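Long-range contacts in congerin-1 (Conger myriaster, PDB 1C1L), which binds beta-galactosides such as lactose as a homodimeric galectin, though its physiological role is not yet known: residues G22-S27 with A84-E89; V60-L65 with P112-K117; K8-T13 with T132-E137; E37-L42 with L120-L125. One frame throughout, in Å; residues are numbered along the deposited sequence.

Contact 1. Residues G22-S27 with A84-E89; sequences GFINNS and AGQYFE
The carbonyl oxygen of G22 is met twice by the opposing strand: F88 N donates a hydrogen bond to G22 O over 2.9 Å, and Y87 CA brings a CA-H...O contact to G22 O at 3.2 Å. G22 N returns a bond to F88 O, which completes an antiparallel hydrogen-bonded pair. One step on, F23 and Y87 form the non-hydrogen-bonded pair, and there the rings meet. Y87 turns the edge at its CD1 onto one face of F23, near the rim, in an edge-to-face pair with planes at 64°. On the other face of the sheet the F88 ring lies across the G22 backbone, with G22 N over its face; its chi1 of 68° sets CG between backbone N and carbonyl carbon and swings the ring back over the glycine. I24 CG1 packs on F88 CD1 at 3.7 Å, while I24 N bonds to Q86 O. Beyond the strands one more bond, G85 N to N25 O, joins the loops. Y87 OH is held by E89 OE2, 2.7 Å away. Strands 18-24 and 87-94 are antiparallel neighbours in one sheet, and F88 reaches F31 of the facing sheet, as in a galectin beta-sandwich core.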
loop_
_atom_site.group_PDB
_atom_site.type_symbol
_atom_site.label_atom_id
_atom_site.label_comp_id
_atom_site.label_asym_id
_atom_site.label_seq_id
_atom_site.Cartn_x
_atom_site.Cartn_y
_atom_site.Cartn_z
ATOM N N GLY A 22 -1.184 0.578 11.391
ATOM C CA GLY A 22 -0.181 1.542 11.761
ATOM C C GLY A 22 -0.121 1.705 13.262
ATOM O O GLY A 22 -0.651 0.878 14.002
ATOM N N PHE A 23 0.505 2.779 13.706
ATOM C CA PHE A 23 0.674 3.033 15.131
ATOM C C PHE A 23 0.128 4.398 15.469
ATOM O O PHE A 23 0.403 5.354 14.756
ATOM C CB PHE A 23 2.156 2.995 15.516
ATOM C CG PHE A 23 2.707 1.584 15.457
ATOM C CD1 PHE A 23 2.619 0.757 16.572
ATOM C CD2 PHE A 23 3.263 1.112 14.266
ATOM C CE1 PHE A 23 3.093 -0.551 16.493
ATOM C CE2 PHE A 23 3.730 -0.197 14.196
ATOM C CZ PHE A 23 3.644 -1.031 15.306
ATOM N N ILE A 24 -0.673 4.494 16.519
ATOM C CA ILE A 24 -1.186 5.778 16.964
ATOM C C ILE A 24 -0.068 6.431 17.769
ATOM O O ILE A 24 0.639 5.746 18.518
ATOM C CB ILE A 24 -2.448 5.547 17.828
ATOM C CG1 ILE A 24 -3.522 4.859 16.997
ATOM C CG2 ILE A 24 -2.995 6.870 18.329
ATOM C CD1 ILE A 24 -4.531 4.074 17.852
ATOM N N ASN A 25 0.129 7.728 17.647
ATOM C CA ASN A 25 1.138 8.430 18.425
ATOM C C ASN A 25 0.819 8.366 19.904
ATOM O O ASN A 25 -0.311 8.094 20.338
ATOM C CB ASN A 25 1.221 9.911 18.112
ATOM C CG ASN A 25 1.655 10.260 16.706
ATOM O OD1 ASN A 25 2.023 9.411 15.903
ATOM N ND2 ASN A 25 1.611 11.515 16.308
ATOM N N ASN A 26 1.834 8.580 20.713
ATOM C CA ASN A 26 1.594 8.799 22.135
ATOM C C ASN A 26 1.033 10.206 22.249
ATOM O O ASN A 26 1.214 11.030 21.346
ATOM C CB ASN A 26 2.874 8.712 22.926
ATOM C CG ASN A 26 3.516 7.342 22.787
ATOM O OD1 ASN A 26 4.712 7.242 22.552
ATOM N ND2 ASN A 26 2.787 6.252 22.875
ATOM N N SER A 27 0.305 10.477 23.328
ATOM C CA SER A 27 -0.362 11.759 23.551
ATOM C C SER A 27 -1.120 12.313 22.327
ATOM O O SER A 27 -0.927 13.461 21.916
ATOM C CB SER A 27 0.697 12.736 24.039
ATOM O OG SER A 27 1.396 12.069 25.083
ATOM N N ALA A 84 -3.874 5.231 22.663
ATOM C CA ALA A 84 -2.674 5.981 22.339
ATOM C C ALA A 84 -1.480 5.041 22.319
ATOM O O ALA A 84 -1.424 4.133 23.156
ATOM C CB ALA A 84 -2.401 7.015 23.394
ATOM N N GLY A 85 -0.555 5.255 21.379
ATOM C CA GLY A 85 0.665 4.475 21.281
ATOM C C GLY A 85 0.505 3.051 20.754
ATOM O O GLY A 85 1.499 2.326 20.643
ATOM N N GLN A 86 -0.703 2.607 20.413
ATOM C CA GLN A 86 -0.919 1.229 20.006
ATOM C C GLN A 86 -0.905 1.049 18.497
ATOM O O GLN A 86 -1.153 1.948 17.715
ATOM C CB GLN A 86 -2.285 0.690 20.545
ATOM C CG GLN A 86 -3.550 1.032 19.712
ATOM C CD GLN A 86 -4.840 0.230 19.884
ATOM O OE1 GLN A 86 -5.557 0.376 20.863
ATOM N NE2 GLN A 86 -5.287 -0.627 18.982
ATOM N N TYR A 87 -0.713 -0.230 18.139
ATOM C CA TYR A 87 -0.842 -0.655 16.763
ATOM C C TYR A 87 -2.350 -0.745 16.488
ATOM O O TYR A 87 -3.098 -1.184 17.364
ATOM C CB TYR A 87 -0.221 -2.059 16.598
ATOM C CG TYR A 87 -0.432 -2.602 15.192
ATOM C CD1 TYR A 87 0.307 -2.069 14.142
ATOM C CD2 TYR A 87 -1.397 -3.586 14.956
ATOM C CE1 TYR A 87 0.083 -2.510 12.846
ATOM C CE2 TYR A 87 -1.622 -4.031 13.656
ATOM C CZ TYR A 87 -0.875 -3.483 12.615
ATOM O OH TYR A 87 -1.060 -3.908 11.319
ATOM N N PHE A 88 -2.868 -0.359 15.319
ATOM C CA PHE A 88 -4.277 -0.503 14.995
ATOM C C PHE A 88 -4.373 -1.082 13.588
ATOM O O PHE A 88 -3.436 -0.971 12.787
ATOM C CB PHE A 88 -5.017 0.867 15.015
ATOM C CG PHE A 88 -4.596 1.819 13.901
ATOM C CD1 PHE A 88 -3.469 2.626 14.073
ATOM C CD2 PHE A 88 -5.292 1.834 12.679
ATOM C CE1 PHE A 88 -3.032 3.434 13.026
ATOM C CE2 PHE A 88 -4.847 2.641 11.638
ATOM C CZ PHE A 88 -3.714 3.439 11.808
ATOM N N GLU A 89 -5.521 -1.678 13.294
ATOM C CA GLU A 89 -5.887 -2.090 11.947
ATOM C C GLU A 89 -7.363 -1.795 11.787
ATOM O O GLU A 89 -8.167 -2.058 12.707
ATOM C CB GLU A 89 -5.764 -3.569 11.670
ATOM C CG GLU A 89 -4.347 -3.950 11.339
ATOM C CD GLU A 89 -4.077 -5.430 11.117
ATOM O OE1 GLU A 89 -5.008 -6.231 11.041
ATOM O OE2 GLU A 89 -2.912 -5.791 11.015
#

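Contact 2. Residues V60-L65 with P112-K117; sequences VMNSTL and PNRYSK. With GAL (beta-D-galactopyranose), chain B.
The Y115 ring has a neighbour on each face: L65 CD2 sits over the centre of one, 3.8 Å from the ring centroid in a CH-pi contact, and R114 CB lies toward the rim of the opposite face. The R114 guanidinium is used at its edge instead, where NH1 finds N62 OD1 and S63 OG, each close to its plane. Both bonds measure 3.0 Å, from R114 NH1 to N62 OD1 and from R114 NH1 to S63 OG, but the one to serine is nearly straight (172°) and the one to the amide bent (141°). The amide of N62 stands at 82° to the guanidinium, with NH1 in the carbonyl plane of OD1. S63 OG, set between backbone N and carbonyl carbon, donates a hydrogen bond to Y115 OH at 2.8 Å, so this small hydroxyl joins the arginine to the tyrosine. Y115 OH also bonds to E72, and R114 NH2 to T73 O, which ties the 112-117 loop to the chain bordering the sugar site. N62 OD1 is gripped a second time by S63 N, at 2.8 Å. N62 ND2 bonds to E72 O and to galactose O6, the latter 2.9 Å away, which is consistent with the amide being held to offer ND2. R114 is thus a second-shell residue behind N62 in the beta-galactoside pocket of a galectin carbohydrate-recognition domain.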
loop_
_atom_site.group_PDB
_atom_site.type_symbol
_atom_site.label_atom_id
_atom_site.label_comp_id
_atom_site.label_asym_id
_atom_site.label_seq_id
_atom_site.Cartn_x
_atom_site.Cartn_y
_atom_site.Cartn_z
ATOM N N VAL A 60 -15.834 10.140 14.728
ATOM C CA VAL A 60 -16.615 11.022 13.893
ATOM C C VAL A 60 -16.397 10.558 12.458
ATOM O O VAL A 60 -15.252 10.427 12.008
ATOM C CB VAL A 60 -16.145 12.483 14.035
ATOM C CG1 VAL A 60 -16.909 13.379 13.069
ATOM C CG2 VAL A 60 -16.381 12.964 15.464
ATOM N N MET A 61 -17.471 10.346 11.732
ATOM C CA MET A 61 -17.442 9.959 10.333
ATOM C C MET A 61 -18.139 11.032 9.519
ATOM O O MET A 61 -19.186 11.569 9.917
ATOM C CB MET A 61 -18.162 8.643 10.134
ATOM C CG MET A 61 -17.439 7.501 10.815
ATOM S SD MET A 61 -18.368 5.964 10.661
ATOM C CE MET A 61 -19.420 6.157 12.069
ATOM N N ASN A 62 -17.553 11.363 8.376
ATOM C CA ASN A 62 -18.129 12.361 7.511
ATOM C C ASN A 62 -17.540 12.193 6.116
ATOM O O ASN A 62 -16.720 11.286 5.897
ATOM C CB ASN A 62 -17.805 13.738 8.068
ATOM C CG ASN A 62 -18.844 14.783 7.688
ATOM O OD1 ASN A 62 -19.688 14.593 6.809
ATOM N ND2 ASN A 62 -18.803 15.949 8.314
ATOM N N SER A 63 -17.939 13.056 5.196
ATOM C CA SER A 63 -17.440 13.137 3.840
ATOM C C SER A 63 -17.375 14.619 3.470
ATOM O O SER A 63 -17.873 15.499 4.199
ATOM C CB SER A 63 -18.400 12.384 2.929
ATOM O OG SER A 63 -19.686 12.986 2.890
ATOM N N THR A 64 -16.725 14.916 2.345
ATOM C CA THR A 64 -16.639 16.266 1.838
ATOM C C THR A 64 -16.338 16.206 0.347
ATOM O O THR A 64 -15.595 15.340 -0.133
ATOM C CB THR A 64 -15.528 17.083 2.559
ATOM O OG1 THR A 64 -15.619 18.374 1.962
ATOM C CG2 THR A 64 -14.117 16.500 2.478
ATOM N N LEU A 65 -16.950 17.122 -0.373
ATOM C CA LEU A 65 -16.659 17.332 -1.776
ATOM C C LEU A 65 -15.809 18.579 -1.940
ATOM O O LEU A 65 -15.368 18.892 -3.046
ATOM C CB LEU A 65 -17.967 17.473 -2.542
ATOM C CG LEU A 65 -18.823 16.218 -2.720
ATOM C CD1 LEU A 65 -20.135 16.575 -3.391
ATOM C CD2 LEU A 65 -18.041 15.187 -3.526
ATOM N N PRO A 112 -23.054 5.837 5.036
ATOM C CA PRO A 112 -23.562 5.867 3.679
ATOM C C PRO A 112 -22.478 6.117 2.648
ATOM O O PRO A 112 -21.495 6.819 2.888
ATOM C CB PRO A 112 -24.631 6.943 3.683
ATOM C CG PRO A 112 -24.288 7.807 4.867
ATOM C CD PRO A 112 -23.728 6.820 5.877
ATOM N N ASN A 113 -22.673 5.528 1.479
ATOM C CA ASN A 113 -21.820 5.808 0.341
ATOM C C ASN A 113 -22.584 6.948 -0.313
ATOM O O ASN A 113 -23.412 6.798 -1.217
ATOM C CB ASN A 113 -21.739 4.596 -0.589
ATOM C CG ASN A 113 -20.850 4.782 -1.809
ATOM O OD1 ASN A 113 -20.495 5.903 -2.194
ATOM N ND2 ASN A 113 -20.428 3.724 -2.480
ATOM N N ARG A 114 -22.316 8.155 0.165
ATOM C CA ARG A 114 -23.024 9.355 -0.264
ATOM C C ARG A 114 -22.939 9.705 -1.739
ATOM O O ARG A 114 -23.896 10.192 -2.345
ATOM C CB ARG A 114 -22.513 10.520 0.578
ATOM C CG ARG A 114 -22.993 10.358 2.010
ATOM C CD ARG A 114 -22.423 11.420 2.926
ATOM N NE ARG A 114 -23.094 11.406 4.216
ATOM C CZ ARG A 114 -22.677 12.125 5.265
ATOM N NH1 ARG A 114 -21.578 12.879 5.240
ATOM N NH2 ARG A 114 -23.378 12.039 6.389
ATOM N N TYR A 115 -21.815 9.395 -2.365
ATOM C CA TYR A 115 -21.580 9.776 -3.743
ATOM C C TYR A 115 -21.680 8.605 -4.722
ATOM O O TYR A 115 -21.269 8.742 -5.870
ATOM C CB TYR A 115 -20.203 10.467 -3.823
ATOM C CG TYR A 115 -20.022 11.528 -2.738
ATOM C CD1 TYR A 115 -21.005 12.502 -2.526
ATOM C CD2 TYR A 115 -18.894 11.474 -1.927
ATOM C CE1 TYR A 115 -20.853 13.416 -1.481
ATOM C CE2 TYR A 115 -18.739 12.385 -0.888
ATOM C CZ TYR A 115 -19.728 13.344 -0.676
ATOM O OH TYR A 115 -19.600 14.228 0.365
ATOM N N SER A 116 -22.230 7.465 -4.309
ATOM C CA SER A 116 -22.380 6.294 -5.175
ATOM C C SER A 116 -21.114 5.904 -5.936
ATOM O O SER A 116 -21.068 5.692 -7.149
ATOM C CB SER A 116 -23.546 6.548 -6.138
ATOM O OG SER A 116 -24.732 6.729 -5.367
ATOM N N LYS A 117 -20.055 5.769 -5.161
ATOM C CA LYS A 117 -18.755 5.419 -5.690
ATOM C C LYS A 117 -18.619 3.917 -5.800
ATOM O O LYS A 117 -19.119 3.173 -4.966
ATOM C CB LYS A 117 -17.646 5.950 -4.795
ATOM C CG LYS A 117 -17.607 7.466 -4.762
ATOM C CD LYS A 117 -17.409 7.961 -6.182
ATOM C CE LYS A 117 -16.996 9.400 -6.122
ATOM N NZ LYS A 117 -16.622 9.791 -7.463
HETATM C C1 GAL B . -14.319 19.106 11.804
HETATM C C2 GAL B . -12.794 18.992 11.810
HETATM C C3 GAL B . -12.301 18.308 10.533
HETATM C C4 GAL B . -13.044 16.979 10.304
HETATM C C5 GAL B . -14.548 17.200 10.391
HETATM C C6 GAL B . -15.326 15.907 10.274
HETATM O O2 GAL B . -12.235 20.296 11.898
HETATM O O3 GAL B . -10.906 18.078 10.647
HETATM O O4 GAL B . -12.623 16.049 11.289
HETATM O O5 GAL B . -14.905 17.820 11.652
HETATM O O6 GAL B . -16.709 16.154 10.302
#

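Contact 3. Residues K8-T13 with T132-E137; sequences KNFDFT and TLVKLE. Residue 136 of segment 132-137 comes from a tag, linker or insertion.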
loop_
_atom_site.group_PDB
_atom_site.type_symbol
_atom_site.label_atom_id
_atom_site.label_comp_id
_atom_site.label_asym_id
_atom_site.label_seq_id
_atom_site.Cartn_x
_atom_site.Cartn_y
_atom_site.Cartn_z
ATOM N N LYS A 8 -0.073 0.040 -8.270
ATOM C CA LYS A 8 -0.827 -0.279 -9.472
ATOM C C LYS A 8 -1.844 -1.400 -9.313
ATOM O O LYS A 8 -2.961 -1.346 -9.829
ATOM C CB LYS A 8 0.116 -0.680 -10.613
ATOM C CG LYS A 8 -0.649 -0.876 -11.924
ATOM C CD LYS A 8 0.167 -1.604 -12.974
ATOM C CE LYS A 8 -0.716 -2.557 -13.771
ATOM N NZ LYS A 8 -1.307 -3.561 -12.900
ATOM N N ASN A 9 -1.474 -2.397 -8.523
ATOM C CA ASN A 9 -2.284 -3.596 -8.363
ATOM C C ASN A 9 -3.508 -3.476 -7.496
ATOM O O ASN A 9 -4.360 -4.358 -7.521
ATOM C CB ASN A 9 -1.463 -4.733 -7.787
ATOM C CG ASN A 9 -0.279 -5.042 -8.673
ATOM O OD1 ASN A 9 0.671 -4.266 -8.721
ATOM N ND2 ASN A 9 -0.321 -6.144 -9.400
ATOM N N PHE A 10 -3.569 -2.423 -6.692
ATOM C CA PHE A 10 -4.646 -2.308 -5.733
ATOM C C PHE A 10 -5.821 -1.498 -6.259
ATOM O O PHE A 10 -5.761 -0.273 -6.305
ATOM C CB PHE A 10 -4.115 -1.676 -4.429
ATOM C CG PHE A 10 -3.315 -2.577 -3.487
ATOM C CD1 PHE A 10 -3.093 -3.936 -3.758
ATOM C CD2 PHE A 10 -2.813 -2.034 -2.304
ATOM C CE1 PHE A 10 -2.382 -4.723 -2.857
ATOM C CE2 PHE A 10 -2.106 -2.833 -1.407
ATOM C CZ PHE A 10 -1.893 -4.173 -1.684
ATOM N N ASP A 11 -6.868 -2.151 -6.741
ATOM C CA ASP A 11 -8.070 -1.459 -7.169
ATOM C C ASP A 11 -9.079 -1.662 -6.071
ATOM O O ASP A 11 -9.662 -2.740 -5.918
ATOM C CB ASP A 11 -8.672 -2.027 -8.444
ATOM C CG ASP A 11 -7.824 -1.879 -9.681
ATOM O OD1 ASP A 11 -7.144 -0.874 -9.820
ATOM O OD2 ASP A 11 -7.846 -2.779 -10.513
ATOM N N PHE A 12 -9.294 -0.642 -5.263
ATOM C CA PHE A 12 -10.245 -0.749 -4.178
ATOM C C PHE A 12 -11.620 -0.492 -4.775
ATOM O O PHE A 12 -12.089 0.645 -4.876
ATOM C CB PHE A 12 -9.870 0.279 -3.089
ATOM C CG PHE A 12 -10.737 0.189 -1.840
ATOM C CD1 PHE A 12 -11.280 -1.033 -1.444
ATOM C CD2 PHE A 12 -11.002 1.338 -1.095
ATOM C CE1 PHE A 12 -12.087 -1.119 -0.313
ATOM C CE2 PHE A 12 -11.810 1.250 0.041
ATOM C CZ PHE A 12 -12.353 0.025 0.433
ATOM N N THR A 13 -12.217 -1.572 -5.262
ATOM C CA THR A 13 -13.535 -1.517 -5.883
ATOM C C THR A 13 -14.543 -2.158 -4.947
ATOM O O THR A 13 -14.154 -2.733 -3.918
ATOM C CB THR A 13 -13.529 -2.280 -7.234
ATOM O OG1 THR A 13 -13.062 -3.605 -6.980
ATOM C CG2 THR A 13 -12.641 -1.596 -8.266
ATOM N N THR A 132 1.629 2.261 8.438
ATOM C CA THR A 132 2.753 1.403 8.098
ATOM C C THR A 132 2.343 0.326 7.110
ATOM O O THR A 132 3.199 -0.182 6.386
ATOM C CB THR A 132 3.347 0.689 9.347
ATOM O OG1 THR A 132 2.306 -0.075 9.969
ATOM C CG2 THR A 132 3.937 1.679 10.336
ATOM N N LEU A 133 1.062 -0.039 7.027
ATOM C CA LEU A 133 0.603 -1.165 6.232
ATOM C C LEU A 133 -0.664 -0.888 5.461
ATOM O O LEU A 133 -1.579 -0.272 6.018
ATOM C CB LEU A 133 0.373 -2.351 7.170
ATOM C CG LEU A 133 -0.399 -3.635 6.815
ATOM C CD1 LEU A 133 0.181 -4.664 7.736
ATOM C CD2 LEU A 133 -1.918 -3.609 7.059
ATOM N N VAL A 134 -0.730 -1.361 4.218
ATOM C CA VAL A 134 -1.941 -1.351 3.426
ATOM C C VAL A 134 -2.033 -2.735 2.817
ATOM O O VAL A 134 -1.094 -3.254 2.193
ATOM C CB VAL A 134 -1.912 -0.312 2.282
ATOM C CG1 VAL A 134 -3.177 -0.430 1.438
ATOM C CG2 VAL A 134 -1.862 1.085 2.845
ATOM N N LYS A 135 -3.198 -3.318 3.005
ATOM C CA LYS A 135 -3.468 -4.643 2.517
ATOM C C LYS A 135 -4.769 -4.615 1.732
ATOM O O LYS A 135 -5.686 -3.864 2.086
ATOM C CB LYS A 135 -3.505 -5.498 3.746
ATOM C CG LYS A 135 -3.948 -6.926 3.593
ATOM C CD LYS A 135 -3.565 -7.583 4.891
ATOM C CE LYS A 135 -4.108 -8.983 4.955
ATOM N NZ LYS A 135 -3.575 -9.825 3.896
ATOM N N LEU A 136 -4.881 -5.381 0.650
ATOM C CA LEU A 136 -6.106 -5.437 -0.111
ATOM C C LEU A 136 -6.350 -6.895 -0.446
ATOM O O LEU A 136 -5.429 -7.592 -0.878
ATOM C CB LEU A 136 -5.978 -4.610 -1.386
ATOM C CG LEU A 136 -7.245 -4.504 -2.217
ATOM C CD1 LEU A 136 -8.194 -3.542 -1.537
ATOM C CD2 LEU A 136 -6.931 -4.014 -3.606
ATOM N N GLU A 137 -7.559 -7.360 -0.172
ATOM C CA GLU A 137 -7.963 -8.729 -0.433
ATOM C C GLU A 137 -9.349 -8.751 -1.077
ATOM O O GLU A 137 -10.121 -7.822 -0.904
ATOM C CB GLU A 137 -8.019 -9.546 0.860
ATOM C CG GLU A 137 -6.686 -9.663 1.584
ATOM C CD GLU A 137 -6.751 -10.433 2.869
ATOM O OE1 GLU A 137 -7.301 -9.919 3.830
ATOM O OE2 GLU A 137 -6.254 -11.548 2.916
ATOM O OXT GLU A 137 -9.658 -9.699 -1.786
#
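With chi1 at -77° the CG of F10 lies opposite its carbonyl carbon, and a chi2 near zero (-2°) turns the ring broadside to L136; the leucine answers with CG opposite its own backbone N (chi1 -175°). The two side chains run alongside one another, head to tail. L136 CB therefore settles over the centre of the F10 ring, 3.8 Å from the centroid, a CH-pi contact. Beyond it the leucine forks: CD2 reaches back to the loop backbone, 3.6 Å from F10 CA, while CD1 touches F12 CD1 at 4.0 Å. L136 comes from an insertion into the natural sequence. V134, two residues earlier on the same strand, adds CG1 against F10 CE2 at 3.9 Å, and V134 O lies at the edge of the ring. F12 meets Y94 edge-to-face. The polar groups look elsewhere: D11 OD1 bonds to G4 N of the second subunit, and L133 to K135 pair antiparallel with a strand of that subunit. No hydrogen bond spans the two segments, so the 8-13 loop is held to strand 132-136 by apolar packing and one ring face, while several polar and backbone groups of both segments bond to the second subunit.

Contact 4. Residues E37-L42 with L120-L125; sequences ESMNSL and LPFLSL
P121 opens the contact, its ring atom CG resting 3.9 Å from E37 CA where the 37-42 segment turns its corner. F122 follows and carries most of the rest. Its CB comes within 3.5 Å of E37 O, and chi1 of 176° sends CG away from its own backbone N and under the S38-M39 backbone. The ring then lies flat against that peptide: S38 C and M39 N both stand over one face toward the rim, and S38 CA makes a CH-pi contact 3.9 Å from the centroid, 18° off the normal. At the far end of the ring CZ meets M39 CG at 3.5 Å, the two side chains crossing at a slant, while L42 CD2 touches CD2 of the phenylalanine more loosely at 4.4 Å. Further along, L123 points away, packing on V134 and on L5 of the second subunit; S124 packs on K8 of that subunit. The backbone beneath the ring has its own bonds. S41 O accepts from E37 N (2.8 Å) and S38 N in a classic beta bulge, and a type I turn runs from S38 to S41. E37 OE2 goes to K117 in a salt bridge. With no hydrogen bond across, the aromatic face against a peptide and the apolar touches supply the cohesion between these two segments, while S41 O is engaged within the turn and E37 OE2 by K117.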
loop_
_atom_site.group_PDB
_atom_site.type_symbol
_atom_site.label_atom_id
_atom_site.label_comp_id
_atom_site.label_asym_id
_atom_site.label_seq_id
_atom_site.Cartn_x
_atom_site.Cartn_y
_atom_site.Cartn_z
ATOM N N GLU A 37 -11.321 10.416 -3.703
ATOM C CA GLU A 37 -10.645 10.738 -4.949
ATOM C C GLU A 37 -9.384 11.563 -4.711
ATOM O O GLU A 37 -8.432 11.521 -5.489
ATOM C CB GLU A 37 -11.554 11.525 -5.846
ATOM C CG GLU A 37 -12.925 10.996 -6.301
ATOM C CD GLU A 37 -13.604 11.992 -7.233
ATOM O OE1 GLU A 37 -13.439 13.200 -7.065
ATOM O OE2 GLU A 37 -14.304 11.568 -8.146
ATOM N N SER A 38 -9.340 12.329 -3.634
ATOM C CA SER A 38 -8.221 13.205 -3.333
ATOM C C SER A 38 -8.441 13.686 -1.910
ATOM O O SER A 38 -9.523 13.470 -1.361
ATOM C CB SER A 38 -8.206 14.411 -4.292
ATOM O OG SER A 38 -9.320 15.308 -4.188
ATOM N N MET A 39 -7.489 14.433 -1.352
ATOM C CA MET A 39 -7.612 15.026 -0.029
ATOM C C MET A 39 -8.842 15.937 0.039
ATOM O O MET A 39 -9.448 16.151 1.090
ATOM C CB MET A 39 -6.381 15.875 0.308
ATOM C CG MET A 39 -5.031 15.186 0.326
ATOM S SD MET A 39 -3.648 16.317 0.578
ATOM C CE MET A 39 -3.682 16.428 2.334
ATOM N N ASN A 40 -9.232 16.548 -1.079
ATOM C CA ASN A 40 -10.392 17.424 -1.100
ATOM C C ASN A 40 -11.727 16.785 -1.370
ATOM O O ASN A 40 -12.762 17.395 -1.116
ATOM C CB ASN A 40 -10.201 18.528 -2.117
ATOM C CG ASN A 40 -9.652 19.768 -1.456
ATOM O OD1 ASN A 40 -10.194 20.860 -1.579
ATOM N ND2 ASN A 40 -8.579 19.677 -0.677
ATOM N N SER A 41 -11.721 15.554 -1.867
ATOM C CA SER A 41 -12.959 14.935 -2.251
ATOM C C SER A 41 -12.880 13.541 -1.645
ATOM O O SER A 41 -12.247 12.600 -2.159
ATOM C CB SER A 41 -13.002 14.965 -3.770
ATOM O OG SER A 41 -14.300 14.650 -4.209
ATOM N N LEU A 42 -13.517 13.425 -0.484
ATOM C CA LEU A 42 -13.445 12.219 0.308
ATOM C C LEU A 42 -14.797 11.560 0.491
ATOM O O LEU A 42 -15.751 12.239 0.905
ATOM C CB LEU A 42 -12.869 12.554 1.681
ATOM C CG LEU A 42 -11.461 13.127 1.732
ATOM C CD1 LEU A 42 -11.145 13.540 3.151
ATOM C CD2 LEU A 42 -10.469 12.089 1.230
ATOM N N LEU A 120 -12.386 3.728 -5.540
ATOM C CA LEU A 120 -11.802 4.822 -4.767
ATOM C C LEU A 120 -10.289 4.830 -4.970
ATOM O O LEU A 120 -9.616 3.901 -4.513
ATOM C CB LEU A 120 -12.070 4.671 -3.277
ATOM C CG LEU A 120 -13.528 4.727 -2.846
ATOM C CD1 LEU A 120 -13.628 4.354 -1.386
ATOM C CD2 LEU A 120 -14.082 6.125 -3.041
ATOM N N PRO A 121 -9.714 5.807 -5.674
ATOM C CA PRO A 121 -8.293 5.850 -6.032
ATOM C C PRO A 121 -7.324 6.382 -4.990
ATOM O O PRO A 121 -6.109 6.286 -5.171
ATOM C CB PRO A 121 -8.282 6.675 -7.287
ATOM C CG PRO A 121 -9.320 7.720 -6.964
ATOM C CD PRO A 121 -10.431 6.874 -6.371
ATOM N N PHE A 122 -7.820 6.979 -3.912
ATOM C CA PHE A 122 -6.962 7.677 -2.979
ATOM C C PHE A 122 -7.174 7.279 -1.523
ATOM O O PHE A 122 -8.309 7.124 -1.053
ATOM C CB PHE A 122 -7.207 9.171 -3.189
ATOM C CG PHE A 122 -6.470 10.095 -2.238
ATOM C CD1 PHE A 122 -5.195 10.544 -2.570
ATOM C CD2 PHE A 122 -7.067 10.482 -1.030
ATOM C CE1 PHE A 122 -4.509 11.386 -1.691
ATOM C CE2 PHE A 122 -6.375 11.318 -0.157
ATOM C CZ PHE A 122 -5.101 11.767 -0.490
ATOM N N LEU A 123 -6.041 7.177 -0.832
ATOM C CA LEU A 123 -6.022 6.861 0.587
ATOM C C LEU A 123 -5.012 7.739 1.312
ATOM O O LEU A 123 -3.877 7.912 0.843
ATOM C CB LEU A 123 -5.641 5.383 0.798
ATOM C CG LEU A 123 -5.293 4.893 2.227
ATOM C CD1 LEU A 123 -6.530 4.902 3.096
ATOM C CD2 LEU A 123 -4.692 3.507 2.169
ATOM N N SER A 124 -5.405 8.305 2.460
ATOM C CA SER A 124 -4.460 8.990 3.314
ATOM C C SER A 124 -4.818 8.749 4.772
ATOM O O SER A 124 -5.981 8.524 5.136
ATOM C CB SER A 124 -4.466 10.513 3.032
ATOM O OG SER A 124 -5.643 11.249 3.373
ATOM N N LEU A 125 -3.814 8.855 5.613
ATOM C CA LEU A 125 -4.008 8.841 7.039
ATOM C C LEU A 125 -3.596 10.248 7.428
ATOM O O LEU A 125 -2.623 10.767 6.875
ATOM C CB LEU A 125 -3.102 7.797 7.655
ATOM C CG LEU A 125 -3.054 7.688 9.161
ATOM C CD1 LEU A 125 -3.186 6.236 9.570
ATOM C CD2 LEU A 125 -1.775 8.327 9.653
#

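The four contacts are spread over a two-sheet sandwich. Contacts 1 and 3 share one sheet, where strands 18-24 and 129-136 are neighbours; contacts 2 and 4 share the sugar-binding sheet through adjacent strands 55-64 and 41-52, their centres 11 Å apart. Between sheets, F88 CZ of contact 1 packs on L125 CD1 of contact 4 at 3.6 Å, and V134 CG2 of contact 3 on L123 CD2 of contact 4 at 3.8 Å. Contacts 1 and 2 stand on opposite sides of the centre, 25 Å apart between centres. Along the chain contact 3 joins the two ends and encloses the others. Contacts 3 and 4 reach the second subunit; contact 1 and contact 2, at the galactose, do not.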